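Local structure of MymaA.19257.a.B3 (Mycobacterium marinum, 6Q10) at residues W92-C97 / A129-L134; V22-L27 / T87-W92; Q75-F80 / E99-G104. The protein is of unknown function but carries a LytR_C-family domain, suggesting a cell-envelope role, in the soluble part of a membrane-associated protein. All blocks are in the same frame, centred on the assembly; numbering follows the deposited sequence.

How the contacts relate
All three contacts lie around helix 85-94, which runs between strands 76-80 and 99-102 in the chain. Contact 3 pairs those two strands. Contact 2 packs the loop 22-27 on the middle of the helix, and contact 1 joins the end of the helix to helix 125-132; contacts 1 and 2 share W92. The centres of contacts 1 and 2 are about 7 Å apart, those of 2 and 3 about 13 Å, and those of 1 and 3 about 16 Å, across the chain's centre. Contact 2 closes before contact 1 opens, while contact 3 interlocks with both. One helix thus touches the sheet, the N-terminal loop and the C-terminal helices.

Contact 1: W92-C97 / A129-L134; sequences WLVAPC and AVLSSL
L93 leaves the last turn of helix 85-94 with its CB directed at helix 125-132, and V130, L131 and L134 receive it there. From CB the chain turns so that CG is anti to the carbonyl carbon (chi1 -68°), and the next torsion (chi2 169°) carries CD1 straight on, anti to CA, so that this methyl makes the deepest reach. CD1 rests on V130 CG1 at 3.6 Å, meets L134 CD1 at 3.9 Å and lies 4.2 Å from L131 CD2. The other branch, CD2, has a looser approach of 4.2 Å to V130 CG1.

The three partners come from different sides. V130 crosses L93 at about a right angle, L134 reaches back toward it tip to tip, and L131 adds its CD2 methyl. The other L131 methyl, CD1, meets V94 CG1 at 3.9 Å, and these two side chains cross obliquely. With CG anti to the carbonyl carbon, L131 brings both methyls to the other helix although its CB does not aim there.

In the fold this is a helix-to-helix joint one layer out from the sheet: helix 85-94 lies on the strands, and helix 125-132 sits beyond it. The purely apolar joint is closed in by L51 and L54 of helix 43-54 beside V94, and by L146 and I147 of helix 144-153 beside V130.

The backbone that carries V130, L131 and L134 is closed by S133 N to V130 O at 3.0 Å and L134 N to L131 O at 2.9 Å, each spanning three residues. On the other segment, the W92 indole stacks with the H151 ring, and C97 forms a disulfide with C155, at the C-terminus.

Contact 2: V22-L27 / T87-W92; sequences VTPAQL and TAAAVW
The helix turn that presses A89 and A90 against P24 is held by regular helical backbone bonds, W92 N to A88 O at 2.8 Å and V91 N to T87 O at 2.9 Å. Against it lies the loop 22-27, extended through V22-Q26 with backbone angles near those of polyproline II, so that V22, P24, A25 and L27 meet the helix while T23 and Q26 point away. V22 comes in at one end: with CG1 anti to its own backbone N (chi1 174°), that methyl touches A89 CB at 3.8 Å. P24 lies across the helix backbone, its ring CB 3.7 Å from A90 N, while its CA rests 3.9 Å from A89 CB. Such a close approach, with P24 and A90 CA atoms 4.6 Å apart, suits the small A89 and A90 side chains. A25 points its CB at the start of the segment, 3.7 Å from T87 N and beside T87 OG1. L27 closes the other end, where CD2 reaches A90 CB at 4.1 Å.

The loop is pinned to the helix by a backbone hydrogen bond between A25 and A86, and to segment 129-134 by one between L27 and L134. M19 of helix 16-20 leans on A89, whereas A88 and V91 face I78 of strand 76-80, leaving helix 85-94 sandwiched between this loop and the sheet.

Contact 3: Q75-F80 / E99-G104; sequences QGQIRF and ELFNDG. With EDO (1,2-ethanediol), chain B.
One face of the F80 ring carries the backbone of the neighbouring strand: F101 O stands 3.3 Å above the ring plane, offset toward the rim, with N102 N higher above the same face. L100 CB lies at the edge, 4.1 Å from F80 CE2. A chi1 of 55° tucks the F80 ring, between its own N and carbonyl carbon, against that strand. The F101 ring is approached obliquely by the Q77 amide, NE2 to CE2 at 3.7 Å, the two planes 55° apart. R79 holds that amide side-on: NE and NH2 both reach Q77 OE1 at 2.9 Å, in the guanidinium plane; together with Y67 OH at NE2, this probably fixes which way the amide is turned. R79 NH1 pairs with D64.

I78 and L100 lie side by side on the F80 face, and L100 N donates to O1 of a 1,2-ethanediol, probably from the crystallisation liquor, at 2.9 Å. Backbone bonds alternate between the strands, among them I78 N to E99 O at 2.8 Å. N102 OD1 accepts G104 N in an Asx turn. Adjacent parallel strands connected through helix 85-94, which packs on the I78/F80 face, form a beta-alpha-beta crossover.

Contact 1: W92-C97 / A129-L134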
loop_
_atom_site.group_PDB
_atom_site.type_symbol
_atom_site.label_atom_id
_atom_site.label_comp_id
_atom_site.label_asym_id
_atom_site.label_seq_id
_atom_site.Cartn_x
_atom_site.Cartn_y
_atom_site.Cartn_z
ATOM N N TRP A 92 0.908 1.891 2.347
ATOM C CA TRP A 92 2.340 1.858 2.637
ATOM C C TRP A 92 2.641 1.517 4.091
ATOM O O TRP A 92 3.733 1.037 4.398
ATOM C CB TRP A 92 2.929 3.229 2.240
ATOM C CG TRP A 92 4.409 3.321 2.091
ATOM C CD1 TRP A 92 5.255 2.399 1.555
ATOM C CD2 TRP A 92 5.209 4.445 2.469
ATOM N NE1 TRP A 92 6.549 2.897 1.567
ATOM C CE2 TRP A 92 6.541 4.143 2.146
ATOM C CE3 TRP A 92 4.919 5.665 3.083
ATOM C CZ2 TRP A 92 7.588 5.042 2.401
ATOM C CZ3 TRP A 92 5.962 6.555 3.323
ATOM C CH2 TRP A 92 7.264 6.232 2.976
ATOM N N LEU A 93 1.692 1.773 5.000
ATOM C CA LEU A 93 1.858 1.356 6.386
ATOM C C LEU A 93 2.049 -0.147 6.505
ATOM O O LEU A 93 2.841 -0.617 7.327
ATOM C CB LEU A 93 0.624 1.768 7.194
ATOM C CG LEU A 93 0.469 3.267 7.353
ATOM C CD1 LEU A 93 -0.932 3.528 7.922
ATOM C CD2 LEU A 93 1.543 3.853 8.290
ATOM N N VAL A 94 1.287 -0.925 5.723
ATOM C CA VAL A 94 1.317 -2.375 5.855
ATOM C C VAL A 94 2.170 -3.025 4.769
ATOM O O VAL A 94 2.447 -4.228 4.859
ATOM C CB VAL A 94 -0.109 -2.961 5.889
ATOM C CG1 VAL A 94 -0.817 -2.501 7.191
ATOM C CG2 VAL A 94 -0.932 -2.538 4.656
ATOM N N ALA A 95 2.627 -2.261 3.779
ATOM C CA ALA A 95 3.606 -2.739 2.793
ATOM C C ALA A 95 4.760 -1.743 2.734
ATOM O O ALA A 95 5.004 -1.102 1.706
ATOM C CB ALA A 95 2.947 -2.898 1.424
ATOM N N PRO A 96 5.481 -1.563 3.841
ATOM C CA PRO A 96 6.395 -0.417 3.937
ATOM C C PRO A 96 7.640 -0.527 3.087
ATOM O O PRO A 96 8.358 0.485 2.956
ATOM C CB PRO A 96 6.754 -0.388 5.434
ATOM C CG PRO A 96 6.592 -1.840 5.886
ATOM C CD PRO A 96 5.367 -2.302 5.106
ATOM N N CYS A 97 7.969 -1.704 2.548
ATOM C CA CYS A 97 9.221 -1.839 1.811
ATOM C C CYS A 97 8.988 -1.894 0.311
ATOM O O CYS A 97 9.872 -2.309 -0.440
ATOM C CB CYS A 97 10.005 -3.041 2.329
ATOM S SG CYS A 97 10.473 -2.735 4.091
ATOM N N ALA A 129 -1.365 0.760 15.987
ATOM C CA ALA A 129 -1.843 2.016 16.554
ATOM C C ALA A 129 -2.291 2.971 15.464
ATOM O O ALA A 129 -3.367 3.578 15.554
ATOM C CB ALA A 129 -0.756 2.646 17.424
ATOM N N VAL A 130 -1.484 3.129 14.415
ATOM C CA VAL A 130 -1.887 4.033 13.340
ATOM C C VAL A 130 -3.158 3.517 12.659
ATOM O O VAL A 130 -4.092 4.289 12.394
ATOM C CB VAL A 130 -0.740 4.221 12.335
ATOM C CG1 VAL A 130 -1.183 5.119 11.153
ATOM C CG2 VAL A 130 0.482 4.840 13.015
ATOM N N LEU A 131 -3.208 2.220 12.335
ATOM C CA LEU A 131 -4.398 1.688 11.647
ATOM C C LEU A 131 -5.670 1.915 12.465
ATOM O O LEU A 131 -6.725 2.194 11.900
ATOM C CB LEU A 131 -4.253 0.198 11.336
ATOM C CG LEU A 131 -3.161 -0.187 10.347
ATOM C CD1 LEU A 131 -3.040 -1.695 10.277
ATOM C CD2 LEU A 131 -3.492 0.392 8.963
ATOM N N SER A 132 -5.585 1.825 13.795
ATOM C CA SER A 132 -6.769 2.072 14.622
ATOM C C SER A 132 -7.331 3.486 14.423
ATOM O O SER A 132 -8.551 3.686 14.542
ATOM C CB SER A 132 -6.439 1.805 16.097
ATOM O OG SER A 132 -5.649 2.836 16.666
ATOM N N SER A 133 -6.477 4.471 14.129
ATOM C CA SER A 133 -6.927 5.835 13.854
ATOM C C SER A 133 -7.543 6.001 12.479
ATOM O O SER A 133 -8.042 7.093 12.170
ATOM C CB SER A 133 -5.769 6.821 13.965
ATOM O OG SER A 133 -5.151 6.702 15.213
ATOM N N LEU A 134 -7.497 4.961 11.644
ATOM C CA LEU A 134 -8.028 4.980 10.289
ATOM C C LEU A 134 -9.285 4.128 10.180
ATOM O O LEU A 134 -9.721 3.789 9.077
ATOM C CB LEU A 134 -6.948 4.498 9.309
ATOM C CG LEU A 134 -5.609 5.230 9.457
ATOM C CD1 LEU A 134 -4.595 4.640 8.451
ATOM C CD2 LEU A 134 -5.789 6.717 9.202
#

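Contact 2: V22-L27 / T87-W92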
loop_
_atom_site.group_PDB
_atom_site.type_symbol
_atom_site.label_atom_id
_atom_site.label_comp_id
_atom_site.label_asym_id
_atom_site.label_seq_id
_atom_site.Cartn_x
_atom_site.Cartn_y
_atom_site.Cartn_z
ATOM N N VAL A 22 2.199 12.540 4.128
ATOM C CA VAL A 22 0.815 12.381 3.688
ATOM C C VAL A 22 -0.002 11.724 4.797
ATOM O O VAL A 22 0.388 10.688 5.343
ATOM C CB VAL A 22 0.759 11.562 2.393
ATOM C CG1 VAL A 22 -0.725 11.269 2.003
ATOM C CG2 VAL A 22 1.519 12.283 1.283
ATOM N N THR A 23 -1.125 12.328 5.150
ATOM C CA THR A 23 -2.017 11.702 6.120
ATOM C C THR A 23 -2.712 10.512 5.476
ATOM O O THR A 23 -3.367 10.680 4.431
ATOM C CB THR A 23 -3.058 12.690 6.615
ATOM O OG1 THR A 23 -2.385 13.794 7.236
ATOM C CG2 THR A 23 -3.953 12.027 7.623
ATOM N N PRO A 24 -2.586 9.300 6.029
ATOM C CA PRO A 24 -3.222 8.138 5.396
ATOM C C PRO A 24 -4.736 8.264 5.439
ATOM O O PRO A 24 -5.323 8.841 6.367
ATOM C CB PRO A 24 -2.740 6.942 6.220
ATOM C CG PRO A 24 -1.643 7.461 7.114
ATOM C CD PRO A 24 -1.731 8.948 7.178
ATOM N N ALA A 25 -5.354 7.693 4.404
ATOM C CA ALA A 25 -6.800 7.615 4.278
ATOM C C ALA A 25 -7.425 6.735 5.352
ATOM O O ALA A 25 -6.822 5.780 5.834
ATOM C CB ALA A 25 -7.165 7.023 2.910
ATOM N N GLN A 26 -8.682 7.026 5.684
ATOM C CA GLN A 26 -9.504 6.033 6.378
ATOM C C GLN A 26 -9.608 4.759 5.542
ATOM O O GLN A 26 -9.877 4.807 4.336
ATOM C CB GLN A 26 -10.904 6.593 6.650
ATOM C CG GLN A 26 -10.902 7.861 7.498
ATOM C CD GLN A 26 -10.350 7.664 8.913
ATOM O OE1 GLN A 26 -9.338 8.260 9.284
ATOM N NE2 GLN A 26 -11.026 6.855 9.709
ATOM N N LEU A 27 -9.412 3.610 6.189
ATOM C CA LEU A 27 -9.314 2.365 5.432
ATOM C C LEU A 27 -10.602 2.067 4.655
ATOM O O LEU A 27 -10.550 1.475 3.570
ATOM C CB LEU A 27 -8.992 1.204 6.380
ATOM C CG LEU A 27 -7.775 1.441 7.277
ATOM C CD1 LEU A 27 -7.525 0.186 8.102
ATOM C CD2 LEU A 27 -6.559 1.835 6.452
ATOM N N THR A 87 -4.715 7.118 0.095
ATOM C CA THR A 87 -4.861 5.679 0.098
ATOM C C THR A 87 -3.513 4.994 -0.005
ATOM O O THR A 87 -3.241 4.021 0.710
ATOM C CB THR A 87 -5.770 5.256 -1.044
ATOM O OG1 THR A 87 -7.088 5.752 -0.760
ATOM C CG2 THR A 87 -5.812 3.746 -1.145
ATOM N N ALA A 88 -2.651 5.494 -0.883
ATOM C CA ALA A 88 -1.333 4.887 -1.002
ATOM C C ALA A 88 -0.572 4.972 0.318
ATOM O O ALA A 88 0.141 4.036 0.690
ATOM C CB ALA A 88 -0.545 5.572 -2.118
ATOM N N ALA A 89 -0.745 6.077 1.056
ATOM C CA ALA A 89 -0.070 6.211 2.347
ATOM C C ALA A 89 -0.571 5.160 3.323
ATOM O O ALA A 89 0.199 4.657 4.153
ATOM C CB ALA A 89 -0.299 7.610 2.912
ATOM N N ALA A 90 -1.882 4.865 3.278
ATOM C CA ALA A 90 -2.443 3.828 4.135
ATOM C C ALA A 90 -1.895 2.451 3.765
ATOM O O ALA A 90 -1.509 1.678 4.650
ATOM C CB ALA A 90 -3.986 3.841 4.039
ATOM N N VAL A 91 -1.867 2.131 2.464
ATOM C CA VAL A 91 -1.288 0.860 2.031
ATOM C C VAL A 91 0.181 0.775 2.439
ATOM O O VAL A 91 0.669 -0.289 2.841
ATOM C CB VAL A 91 -1.458 0.687 0.512
ATOM C CG1 VAL A 91 -0.831 -0.631 0.060
ATOM C CG2 VAL A 91 -2.957 0.707 0.161
ATOM N N TRP A 92 0.908 1.891 2.347
ATOM C CA TRP A 92 2.340 1.858 2.637
ATOM C C TRP A 92 2.641 1.517 4.091
ATOM O O TRP A 92 3.733 1.037 4.398
ATOM C CB TRP A 92 2.929 3.229 2.240
ATOM C CG TRP A 92 4.409 3.321 2.091
ATOM C CD1 TRP A 92 5.255 2.399 1.555
ATOM C CD2 TRP A 92 5.209 4.445 2.469
ATOM N NE1 TRP A 92 6.549 2.897 1.567
ATOM C CE2 TRP A 92 6.541 4.143 2.146
ATOM C CE3 TRP A 92 4.919 5.665 3.083
ATOM C CZ2 TRP A 92 7.588 5.042 2.401
ATOM C CZ3 TRP A 92 5.962 6.555 3.323
ATOM C CH2 TRP A 92 7.264 6.232 2.976
#

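Contact 3: Q75-F80 / E99-G104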
loop_
_atom_site.group_PDB
_atom_site.type_symbol
_atom_site.label_atom_id
_atom_site.label_comp_id
_atom_site.label_asym_id
_atom_site.label_seq_id
_atom_site.Cartn_x
_atom_site.Cartn_y
_atom_site.Cartn_z
ATOM N N GLN A 75 10.195 -6.358 -3.132
ATOM C CA GLN A 75 8.965 -6.541 -2.356
ATOM C C GLN A 75 7.736 -6.181 -3.174
ATOM O O GLN A 75 6.705 -6.856 -3.079
ATOM C CB GLN A 75 8.952 -5.674 -1.098
ATOM C CG GLN A 75 9.984 -6.063 -0.085
ATOM C CD GLN A 75 9.718 -7.395 0.601
ATOM O OE1 GLN A 75 8.677 -7.598 1.211
ATOM N NE2 GLN A 75 10.687 -8.304 0.509
ATOM N N GLY A 76 7.791 -5.087 -3.924
ATOM C CA GLY A 76 6.659 -4.702 -4.746
ATOM C C GLY A 76 6.590 -3.204 -4.934
ATOM O O GLY A 76 7.539 -2.485 -4.688
ATOM N N GLN A 77 5.434 -2.742 -5.408
ATOM C CA GLN A 77 5.240 -1.332 -5.734
ATOM C C GLN A 77 3.872 -0.899 -5.255
ATOM O O GLN A 77 2.959 -1.717 -5.143
ATOM C CB GLN A 77 5.313 -1.060 -7.254
ATOM C CG GLN A 77 6.621 -1.455 -7.832
ATOM C CD GLN A 77 6.653 -1.357 -9.338
ATOM O OE1 GLN A 77 5.611 -1.375 -10.012
ATOM N NE2 GLN A 77 7.869 -1.256 -9.882
ATOM N N ILE A 78 3.727 0.390 -4.967
ATOM C CA ILE A 78 2.414 0.992 -4.782
ATOM C C ILE A 78 2.269 2.062 -5.848
ATOM O O ILE A 78 3.095 2.981 -5.918
ATOM C CB ILE A 78 2.239 1.579 -3.378
ATOM C CG1 ILE A 78 2.410 0.480 -2.330
ATOM C CG2 ILE A 78 0.834 2.208 -3.226
ATOM C CD1 ILE A 78 2.472 1.024 -0.887
ATOM N N ARG A 79 1.274 1.902 -6.719
ATOM C CA ARG A 79 1.078 2.783 -7.871
ATOM C C ARG A 79 -0.214 3.564 -7.675
ATOM O O ARG A 79 -1.243 2.987 -7.300
ATOM C CB ARG A 79 1.013 1.993 -9.171
ATOM C CG ARG A 79 2.186 1.060 -9.447
ATOM C CD ARG A 79 1.886 0.270 -10.707
ATOM N NE ARG A 79 2.917 -0.745 -10.929
ATOM C CZ ARG A 79 2.736 -1.859 -11.619
ATOM N NH1 ARG A 79 1.555 -2.117 -12.176
ATOM N NH2 ARG A 79 3.741 -2.732 -11.752
ATOM N N PHE A 80 -0.164 4.869 -7.923
ATOM C CA PHE A 80 -1.305 5.728 -7.598
ATOM C C PHE A 80 -1.186 7.014 -8.393
ATOM O O PHE A 80 -0.137 7.329 -8.959
ATOM C CB PHE A 80 -1.341 6.052 -6.096
ATOM C CG PHE A 80 -0.062 6.654 -5.596
ATOM C CD1 PHE A 80 0.079 8.021 -5.468
ATOM C CD2 PHE A 80 1.006 5.842 -5.253
ATOM C CE1 PHE A 80 1.264 8.572 -5.017
ATOM C CE2 PHE A 80 2.195 6.392 -4.795
ATOM C CZ PHE A 80 2.321 7.759 -4.689
ATOM N N GLU A 99 8.147 0.131 -3.371
ATOM C CA GLU A 99 8.523 1.364 -4.053
ATOM C C GLU A 99 7.255 2.099 -4.464
ATOM O O GLU A 99 6.299 1.481 -4.945
ATOM C CB GLU A 99 9.381 1.068 -5.289
ATOM C CG GLU A 99 10.635 0.314 -4.932
ATOM C CD GLU A 99 11.691 0.443 -5.998
ATOM O OE1 GLU A 99 11.334 0.779 -7.145
ATOM O OE2 GLU A 99 12.881 0.225 -5.675
ATOM N N LEU A 100 7.259 3.422 -4.289
ATOM C CA LEU A 100 6.095 4.270 -4.568
ATOM C C LEU A 100 6.217 4.933 -5.933
ATOM O O LEU A 100 7.221 5.596 -6.203
ATOM C CB LEU A 100 5.986 5.372 -3.506
ATOM C CG LEU A 100 5.960 4.907 -2.054
ATOM C CD1 LEU A 100 6.110 6.106 -1.122
ATOM C CD2 LEU A 100 4.677 4.161 -1.795
ATOM N N PHE A 101 5.149 4.836 -6.750
ATOM C CA PHE A 101 5.110 5.473 -8.065
ATOM C C PHE A 101 3.808 6.232 -8.253
ATOM O O PHE A 101 2.732 5.651 -8.115
ATOM C CB PHE A 101 5.256 4.424 -9.175
ATOM C CG PHE A 101 6.652 3.880 -9.274
ATOM C CD1 PHE A 101 7.626 4.545 -9.998
ATOM C CD2 PHE A 101 6.990 2.726 -8.574
ATOM C CE1 PHE A 101 8.910 4.041 -10.068
ATOM C CE2 PHE A 101 8.281 2.219 -8.658
ATOM C CZ PHE A 101 9.230 2.894 -9.381
ATOM N N ASN A 102 3.914 7.503 -8.643
ATOM C CA ASN A 102 2.751 8.267 -9.088
ATOM C C ASN A 102 2.689 8.142 -10.602
ATOM O O ASN A 102 3.528 8.707 -11.314
ATOM C CB ASN A 102 2.859 9.725 -8.648
ATOM C CG ASN A 102 1.630 10.538 -9.018
ATOM O OD1 ASN A 102 1.025 10.312 -10.054
ATOM N ND2 ASN A 102 1.263 11.499 -8.162
ATOM N N ASP A 103 1.733 7.366 -11.096
ATOM C CA ASP A 103 1.674 7.064 -12.520
ATOM C C ASP A 103 0.725 7.989 -13.263
ATOM O O ASP A 103 0.468 7.772 -14.441
ATOM C CB ASP A 103 1.324 5.586 -12.747
ATOM C CG ASP A 103 -0.109 5.223 -12.352
ATOM O OD1 ASP A 103 -0.888 6.080 -11.864
ATOM O OD2 ASP A 103 -0.455 4.042 -12.554
ATOM N N GLY A 104 0.253 9.040 -12.611
ATOM C CA GLY A 104 -0.493 10.063 -13.294
ATOM C C GLY A 104 -1.942 9.732 -13.531
ATOM O O GLY A 104 -2.618 10.492 -14.233
HETATM C C1 EDO B . 9.921 5.229 -1.978
HETATM O O1 EDO B . 9.434 5.032 -3.322
HETATM C C2 EDO B . 10.193 3.900 -1.288
HETATM O O2 EDO B . 11.120 3.126 -2.055
HETATM O O HOH W 1 10.084 -1.237 -8.043
#